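Putative ferritin-like diiron-carboxylate protein TM1526 (Thermotoga maritima, PDB 1VJX) is of unknown function but, as a member of the rubrerythrin family in the ferritin clan, may bind metal ions and act as an oxidoreductase. Local coordinates at residues 101-113 and 145-157. Numbering follows the deposited sequence.
Sequences LKEVLDIAISVEK and HLRKLLEMKREST
Leu149 packs as a knob into the hole formed by Leu105, Ala108, Ile109 and Glu112, its CD1 resting 3.7 Å from Ala108 CB and its CD2 against Leu105 CD2. Ile109 answers from the other helix, seated among Leu146, Leu149, Leu150 and Lys153. With CG1 beside the backbone N (chi1 -75°), Ile109 lays CG1 3.6 Å from Leu149 CB and carries CD1 on to Leu150 CD2, while CG2 turns to Leu146. Further along, Leu105 CD1 presses on Met152 CB at 3.6 Å, and Leu101 CD1 meets the selenomethionine methyl CE. At the C-terminus Thr157 CG2 lies across the start of the Lys102 chain, 3.6 Å from Lys102 CB.

The charged work is done by Asp106, gripped by two lysines. Lys153 NZ reaches Asp106 OD1 at 2.9 Å. Lys102 NZ reaches Asp106 OD2 at 3.2 Å, and each lysine uses a syn lone pair. Replacing Asp106 by an alanine removes both oxygens and is likely to leave the ammonium groups of Lys102 and Lys153 without their shared mate, their chains free to turn. A water links Glu112 OE1, weakly, to His145 ND1.

The helices run antiparallel at 155°, axes 9.7 Å apart, as neighbours in the ferritin-like four-helix bundle. Tyr33 of helix 15-36 touches Leu149 and Glu112, while helix 43-68 packs against His145 and Met152.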
ATOM      1  N   LEU A 101      -8.812  13.936  12.274  1.00 46.20           N
ATOM      2  CA  LEU A 101      -9.036  12.798  11.384  1.00 46.64           C
ATOM      3  C   LEU A 101      -8.824  13.222   9.942  1.00 46.26           C
ATOM      4  O   LEU A 101      -8.213  12.496   9.172  1.00 46.35           O
ATOM      5  CB  LEU A 101     -10.445  12.203  11.589  1.00 46.64           C
ATOM      6  CG  LEU A 101     -10.735  10.890  10.827  1.00 47.09           C
ATOM      7  CD1 LEU A 101      -9.951   9.693  11.370  1.00 46.91           C
ATOM      8  CD2 LEU A 101     -12.254  10.607  10.835  1.00 47.81           C
ATOM      9  N   LYS A 102      -9.289  14.425   9.616  1.00 46.21           N
ATOM     10  CA  LYS A 102      -9.160  15.004   8.277  1.00 46.33           C
ATOM     11  C   LYS A 102      -7.744  15.031   7.737  1.00 45.78           C
ATOM     12  O   LYS A 102      -7.503  14.583   6.631  1.00 44.55           O
ATOM     13  CB  LYS A 102      -9.707  16.447   8.264  1.00 46.73           C
ATOM     14  CG  LYS A 102      -9.563  17.199   6.921  1.00 46.80           C
ATOM     15  CD  LYS A 102     -10.362  18.530   6.902  1.00 47.48           C
ATOM     16  CE  LYS A 102     -10.600  19.083   5.474  1.00 49.33           C
ATOM     17  NZ  LYS A 102      -9.361  19.087   4.587  1.00 51.69           N
ATOM     18  N   GLU A 103      -6.817  15.617   8.485  1.00 45.74           N
ATOM     19  CA  GLU A 103      -5.466  15.782   7.966  1.00 46.32           C
ATOM     20  C   GLU A 103      -4.769  14.433   7.753  1.00 45.85           C
ATOM     21  O   GLU A 103      -4.052  14.229   6.801  1.00 45.16           O
ATOM     22  CB  GLU A 103      -4.654  16.716   8.860  1.00 46.19           C
ATOM     23  CG  GLU A 103      -4.328  16.238  10.250  1.00 45.98           C
ATOM     24  CD  GLU A 103      -3.580  17.324  11.020  1.00 47.22           C
ATOM     25  OE1 GLU A 103      -2.497  17.762  10.499  1.00 46.98           O
ATOM     26  OE2 GLU A 103      -4.067  17.743  12.116  1.00 44.85           O
ATOM     27  N   VAL A 104      -5.073  13.512   8.640  1.00 46.56           N
ATOM     28  CA  VAL A 104      -4.564  12.156   8.641  1.00 46.95           C
ATOM     29  C   VAL A 104      -5.119  11.352   7.444  1.00 47.17           C
ATOM     30  O   VAL A 104      -4.379  10.668   6.714  1.00 46.77           O
ATOM     31  CB  VAL A 104      -4.952  11.541  10.039  1.00 47.49           C
ATOM     32  CG1 VAL A 104      -5.434  10.102   9.971  1.00 48.29           C
ATOM     33  CG2 VAL A 104      -3.819  11.755  11.071  1.00 47.87           C
ATOM     34  N   LEU A 105      -6.426  11.429   7.260  1.00 46.98           N
ATOM     35  CA  LEU A 105      -7.079  10.806   6.130  1.00 47.24           C
ATOM     36  C   LEU A 105      -6.612  11.382   4.789  1.00 48.25           C
ATOM     37  O   LEU A 105      -6.421  10.644   3.813  1.00 49.67           O
ATOM     38  CB  LEU A 105      -8.597  10.924   6.272  1.00 47.09           C
ATOM     39  CG  LEU A 105      -9.257   9.968   7.266  1.00 45.79           C
ATOM     40  CD1 LEU A 105     -10.676  10.084   7.181  1.00 45.26           C
ATOM     41  CD2 LEU A 105      -8.866   8.516   7.006  1.00 48.36           C
ATOM     42  N   ASP A 106      -6.400  12.685   4.723  1.00 48.33           N
ATOM     43  CA  ASP A 106      -5.953  13.286   3.472  1.00 48.32           C
ATOM     44  C   ASP A 106      -4.663  12.657   3.044  1.00 47.85           C
ATOM     45  O   ASP A 106      -4.470  12.348   1.888  1.00 47.17           O
ATOM     46  CB  ASP A 106      -5.788  14.814   3.612  1.00 48.59           C
ATOM     47  CG  ASP A 106      -7.137  15.569   3.534  1.00 48.24           C
ATOM     48  OD1 ASP A 106      -8.111  15.007   3.000  1.00 46.63           O
ATOM     49  OD2 ASP A 106      -7.315  16.721   4.009  1.00 50.44           O
ATOM     50  N   ILE A 107      -3.776  12.471   4.006  1.00 48.29           N
ATOM     51  CA  ILE A 107      -2.476  11.841   3.750  1.00 48.60           C
ATOM     52  C   ILE A 107      -2.647  10.360   3.331  1.00 47.62           C
ATOM     53  O   ILE A 107      -2.070   9.923   2.350  1.00 46.70           O
ATOM     54  CB  ILE A 107      -1.561  11.999   4.990  1.00 48.57           C
ATOM     55  CG1 ILE A 107      -1.255  13.491   5.229  1.00 49.20           C
ATOM     56  CG2 ILE A 107      -0.269  11.208   4.798  1.00 49.87           C
ATOM     57  CD1 ILE A 107      -0.737  13.821   6.639  1.00 49.67           C
ATOM     58  N   ALA A 108      -3.475   9.633   4.070  1.00 47.41           N
ATOM     59  CA  ALA A 108      -3.743   8.228   3.813  1.00 47.30           C
ATOM     60  C   ALA A 108      -4.262   8.037   2.430  1.00 47.47           C
ATOM     61  O   ALA A 108      -3.896   7.110   1.763  1.00 47.16           O
ATOM     62  CB  ALA A 108      -4.768   7.701   4.788  1.00 47.37           C
ATOM     63  N   ILE A 109      -5.182   8.909   2.029  1.00 49.11           N
ATOM     64  CA  ILE A 109      -5.879   8.766   0.753  1.00 48.74           C
ATOM     65  C   ILE A 109      -4.886   9.002  -0.367  1.00 49.06           C
ATOM     66  O   ILE A 109      -4.868   8.282  -1.360  1.00 48.78           O
ATOM     67  CB  ILE A 109      -7.065   9.711   0.700  1.00 48.51           C
ATOM     68  CG1 ILE A 109      -8.188   9.140   1.579  1.00 49.14           C
ATOM     69  CG2 ILE A 109      -7.544   9.904  -0.729  1.00 47.60           C
ATOM     70  CD1 ILE A 109      -9.259  10.127   1.968  1.00 49.12           C
ATOM     71  N   SER A 110      -4.027   9.984  -0.165  1.00 49.25           N
ATOM     72  CA  SER A 110      -3.092  10.384  -1.195  1.00 49.86           C
ATOM     73  C   SER A 110      -2.007   9.346  -1.423  1.00 49.42           C
ATOM     74  O   SER A 110      -1.698   9.074  -2.567  1.00 49.42           O
ATOM     75  CB  SER A 110      -2.481  11.758  -0.870  1.00 50.49           C
ATOM     76  OG  SER A 110      -1.389  12.009  -1.728  1.00 53.33           O
ATOM     77  N   VAL A 111      -1.443   8.764  -0.356  1.00 49.17           N
ATOM     78  CA  VAL A 111      -0.445   7.717  -0.530  1.00 49.25           C
ATOM     79  C   VAL A 111      -1.071   6.394  -0.963  1.00 49.33           C
ATOM     80  O   VAL A 111      -0.437   5.619  -1.673  1.00 48.14           O
ATOM     81  CB  VAL A 111       0.496   7.473   0.706  1.00 49.69           C
ATOM     82  CG1 VAL A 111       1.076   8.784   1.250  1.00 49.73           C
ATOM     83  CG2 VAL A 111      -0.212   6.735   1.778  1.00 52.19           C
ATOM     84  N   GLU A 112      -2.291   6.113  -0.520  1.00 49.26           N
ATOM     85  CA  GLU A 112      -2.967   4.910  -0.965  1.00 49.71           C
ATOM     86  C   GLU A 112      -3.160   4.934  -2.512  1.00 49.27           C
ATOM     87  O   GLU A 112      -2.849   3.985  -3.202  1.00 49.67           O
ATOM     88  CB  GLU A 112      -4.315   4.764  -0.245  1.00 50.46           C
ATOM     89  CG  GLU A 112      -5.105   3.526  -0.633  1.00 52.03           C
ATOM     90  CD  GLU A 112      -4.321   2.241  -0.384  1.00 54.51           C
ATOM     91  OE1 GLU A 112      -3.410   2.236   0.476  1.00 53.28           O
ATOM     92  OE2 GLU A 112      -4.629   1.220  -1.051  1.00 56.73           O
ATOM     93  N   LYS A 113      -3.637   6.042  -3.040  1.00 48.13           N
ATOM     94  CA  LYS A 113      -3.733   6.203  -4.458  1.00 47.60           C
ATOM     95  C   LYS A 113      -2.399   6.018  -5.177  1.00 47.60           C
ATOM     96  O   LYS A 113      -2.372   5.444  -6.266  1.00 47.06           O
ATOM     97  CB  LYS A 113      -4.382   7.560  -4.775  1.00 47.80           C
ATOM     98  CG  LYS A 113      -5.882   7.538  -4.446  1.00 47.54           C
ATOM     99  CD  LYS A 113      -6.708   8.608  -5.169  1.00 47.85           C
ATOM    100  CE  LYS A 113      -6.496   9.987  -4.624  1.00 48.83           C
ATOM    101  NZ  LYS A 113      -7.721  10.824  -4.772  1.00 48.53           N
ATOM    102  N   HIS A 145      -9.833  -0.408   0.844  1.00 46.51           N
ATOM    103  CA  HIS A 145      -9.243   0.397   1.909  1.00 46.14           C
ATOM    104  C   HIS A 145      -9.517   1.821   1.566  1.00 45.33           C
ATOM    105  O   HIS A 145      -9.944   2.595   2.405  1.00 44.93           O
ATOM    106  CB  HIS A 145      -7.723   0.254   1.983  1.00 46.44           C
ATOM    107  CG  HIS A 145      -7.253  -1.056   2.513  1.00 49.60           C
ATOM    108  ND1 HIS A 145      -5.956  -1.258   2.967  1.00 51.17           N
ATOM    109  CD2 HIS A 145      -7.901  -2.233   2.679  1.00 51.58           C
ATOM    110  CE1 HIS A 145      -5.830  -2.510   3.367  1.00 52.76           C
ATOM    111  NE2 HIS A 145      -6.995  -3.120   3.208  1.00 51.80           N
ATOM    112  N   LEU A 146      -9.219   2.161   0.318  1.00 44.87           N
ATOM    113  CA  LEU A 146      -9.433   3.500  -0.214  1.00 45.15           C
ATOM    114  C   LEU A 146     -10.897   3.985  -0.078  1.00 44.73           C
ATOM    115  O   LEU A 146     -11.148   5.081   0.378  1.00 43.63           O
ATOM    116  CB  LEU A 146      -8.999   3.562  -1.682  1.00 44.90           C
ATOM    117  CG  LEU A 146      -9.169   4.946  -2.307  1.00 45.26           C
ATOM    118  CD1 LEU A 146      -8.367   6.022  -1.509  1.00 43.28           C
ATOM    119  CD2 LEU A 146      -8.803   4.896  -3.773  1.00 45.02           C
ATOM    120  N   ARG A 147     -11.836   3.147  -0.475  1.00 45.11           N
ATOM    121  CA  ARG A 147     -13.253   3.444  -0.315  1.00 45.33           C
ATOM    122  C   ARG A 147     -13.591   3.722   1.151  1.00 45.33           C
ATOM    123  O   ARG A 147     -14.410   4.620   1.458  1.00 44.73           O
ATOM    124  CB  ARG A 147     -14.062   2.256  -0.806  1.00 45.64           C
ATOM    125  CG  ARG A 147     -15.566   2.373  -0.634  1.00 48.90           C
ATOM    126  CD  ARG A 147     -16.211   1.020  -0.464  1.00 53.98           C
ATOM    127  NE  ARG A 147     -15.870   0.448   0.852  1.00 57.43           N
ATOM    128  CZ  ARG A 147     -16.507   0.761   1.982  1.00 56.47           C
ATOM    129  NH1 ARG A 147     -17.487   1.652   1.966  1.00 58.73           N
ATOM    130  NH2 ARG A 147     -16.161   0.198   3.132  1.00 55.57           N
ATOM    131  N   LYS A 148     -12.979   2.948   2.056  1.00 45.33           N
ATOM    132  CA  LYS A 148     -13.221   3.119   3.493  1.00 45.20           C
ATOM    133  C   LYS A 148     -12.663   4.429   3.972  1.00 44.90           C
ATOM    134  O   LYS A 148     -13.332   5.154   4.707  1.00 45.54           O
ATOM    135  CB  LYS A 148     -12.624   1.973   4.303  1.00 45.90           C
ATOM    136  CG  LYS A 148     -12.881   2.076   5.802  1.00 47.26           C
ATOM    137  CD  LYS A 148     -14.329   1.836   6.148  1.00 48.09           C
ATOM    138  CE  LYS A 148     -14.707   2.295   7.523  1.00 48.00           C
ATOM    139  NZ  LYS A 148     -16.212   2.188   7.657  1.00 46.51           N
ATOM    140  N   LEU A 149     -11.449   4.756   3.534  1.00 44.65           N
ATOM    141  CA  LEU A 149     -10.861   6.066   3.814  1.00 44.88           C
ATOM    142  C   LEU A 149     -11.726   7.245   3.308  1.00 45.40           C
ATOM    143  O   LEU A 149     -11.877   8.247   3.985  1.00 45.84           O
ATOM    144  CB  LEU A 149      -9.439   6.149   3.231  1.00 44.85           C
ATOM    145  CG  LEU A 149      -8.367   5.183   3.766  1.00 42.73           C
ATOM    146  CD1 LEU A 149      -7.052   5.340   3.031  1.00 41.89           C
ATOM    147  CD2 LEU A 149      -8.119   5.376   5.243  1.00 42.77           C
ATOM    148  N   LEU A 150     -12.305   7.129   2.126  1.00 46.48           N
ATOM    149  CA  LEU A 150     -13.149   8.196   1.587  1.00 47.25           C
ATOM    150  C   LEU A 150     -14.503   8.281   2.325  1.00 48.60           C
ATOM    151  O   LEU A 150     -15.076   9.376   2.499  1.00 48.20           O
ATOM    152  CB  LEU A 150     -13.339   7.990   0.081  1.00 47.24           C
ATOM    153  CG  LEU A 150     -12.060   8.150  -0.761  1.00 47.03           C
ATOM    154  CD1 LEU A 150     -12.212   7.538  -2.165  1.00 47.11           C
ATOM    155  CD2 LEU A 150     -11.660   9.652  -0.863  1.00 46.82           C
ATOM    156  N   GLU A 151     -14.996   7.119   2.756  1.00 50.71           N
ATOM    157  CA  GLU A 151     -16.203   7.014   3.583  1.00 52.40           C
ATOM    158  C   GLU A 151     -16.013   7.723   4.941  1.00 53.29           C
ATOM    159  O   GLU A 151     -16.853   8.493   5.356  1.00 53.12           O
ATOM    160  CB  GLU A 151     -16.580   5.526   3.763  1.00 52.14           C
ATOM    161  CG  GLU A 151     -17.759   5.239   4.688  1.00 52.45           C
ATOM    162  CD  GLU A 151     -18.227   3.785   4.597  1.00 54.59           C
ATOM    163  OE1 GLU A 151     -17.674   2.915   5.310  1.00 57.95           O
ATOM    164  OE2 GLU A 151     -19.154   3.503   3.798  1.00 59.42           O
HETATM  165  N   MSE A 152     -14.897   7.458   5.606  1.00 55.00           N
HETATM  166  CA  MSE A 152     -14.531   8.146   6.840  1.00 57.43           C
HETATM  167  C   MSE A 152     -14.344   9.649   6.627  1.00 55.47           C
HETATM  168  O   MSE A 152     -14.822  10.449   7.428  1.00 54.78           O
HETATM  169  CB  MSE A 152     -13.263   7.532   7.440  1.00 56.52           C
HETATM  170  CG  MSE A 152     -13.452   6.143   8.009  1.00 58.83           C
HETATM  171 SE   MSE A 152     -11.752   5.307   8.515  1.00 69.60          SE
HETATM  172  CE  MSE A 152     -11.365   6.241  10.203  1.00 67.24           C
ATOM    173  N   LYS A 153     -13.663  10.040   5.553  1.00 54.75           N
ATOM    174  CA  LYS A 153     -13.513  11.469   5.254  1.00 54.42           C
ATOM    175  C   LYS A 153     -14.868  12.159   5.134  1.00 55.03           C
ATOM    176  O   LYS A 153     -15.121  13.220   5.718  1.00 54.85           O
ATOM    177  CB  LYS A 153     -12.742  11.683   3.958  1.00 53.76           C
ATOM    178  CG  LYS A 153     -12.355  13.145   3.725  1.00 53.25           C
ATOM    179  CD  LYS A 153     -11.674  13.358   2.370  1.00 53.81           C
ATOM    180  CE  LYS A 153     -11.719  14.825   1.917  1.00 52.97           C
ATOM    181  NZ  LYS A 153     -10.877  15.729   2.769  1.00 54.37           N
ATOM    182  N   ARG A 154     -15.729  11.548   4.334  1.00 56.05           N
ATOM    183  CA  ARG A 154     -17.013  12.119   3.975  1.00 56.62           C
ATOM    184  C   ARG A 154     -17.914  12.220   5.194  1.00 56.48           C
ATOM    185  O   ARG A 154     -18.635  13.196   5.354  1.00 57.05           O
ATOM    186  CB  ARG A 154     -17.647  11.209   2.935  1.00 56.69           C
ATOM    187  CG  ARG A 154     -18.767  11.794   2.100  1.00 58.02           C
ATOM    188  CD  ARG A 154     -19.568  10.719   1.377  1.00 59.34           C
ATOM    189  NE  ARG A 154     -20.131   9.764   2.340  1.00 61.83           N
ATOM    190  CZ  ARG A 154     -21.358   9.848   2.886  1.00 65.47           C
ATOM    191  NH1 ARG A 154     -22.210  10.835   2.557  1.00 65.35           N
ATOM    192  NH2 ARG A 154     -21.746   8.927   3.773  1.00 66.50           N
ATOM    193  N   GLU A 155     -17.862  11.205   6.051  1.00 56.65           N
ATOM    194  CA  GLU A 155     -18.773  11.067   7.178  1.00 57.12           C
ATOM    195  C   GLU A 155     -18.331  11.790   8.443  1.00 57.38           C
ATOM    196  O   GLU A 155     -19.063  12.614   9.000  1.00 57.39           O
ATOM    197  CB  GLU A 155     -18.946   9.595   7.504  1.00 56.87           C
ATOM    198  CG  GLU A 155     -19.755   8.842   6.464  1.00 58.05           C
ATOM    199  CD  GLU A 155     -19.906   7.361   6.800  1.00 58.61           C
ATOM    200  OE1 GLU A 155     -19.055   6.825   7.604  1.00 58.66           O
ATOM    201  OE2 GLU A 155     -20.876   6.752   6.256  1.00 57.12           O
ATOM    202  N   SER A 156     -17.134  11.472   8.906  1.00 57.65           N
ATOM    203  CA  SER A 156     -16.702  11.909  10.219  1.00 58.08           C
ATOM    204  C   SER A 156     -15.666  13.035  10.131  1.00 58.32           C
ATOM    205  O   SER A 156     -14.877  13.268  11.065  1.00 58.59           O
ATOM    206  CB  SER A 156     -16.208  10.692  11.014  1.00 58.19           C
ATOM    207  OG  SER A 156     -16.133   9.530  10.196  1.00 59.10           O
ATOM    208  N   THR A 157     -15.697  13.760   9.014  1.00 58.59           N
ATOM    209  CA  THR A 157     -14.729  14.841   8.763  1.00 58.70           C
ATOM    210  C   THR A 157     -15.460  16.066   8.180  1.00 58.56           C
ATOM    211  O   THR A 157     -14.919  17.186   8.217  1.00 58.16           O
ATOM    212  CB  THR A 157     -13.560  14.311   7.848  1.00 58.71           C
ATOM    213  OG1 THR A 157     -12.503  13.785   8.663  1.00 59.03           O
ATOM    214  CG2 THR A 157     -12.889  15.412   6.982  1.00 58.43           C
ATOM    215  OXT THR A 157     -16.606  15.951   7.701  1.00 58.14           O
TER
HETATM  216  O   HOH W   1      -4.554   0.909   2.477  1.00 41.76           O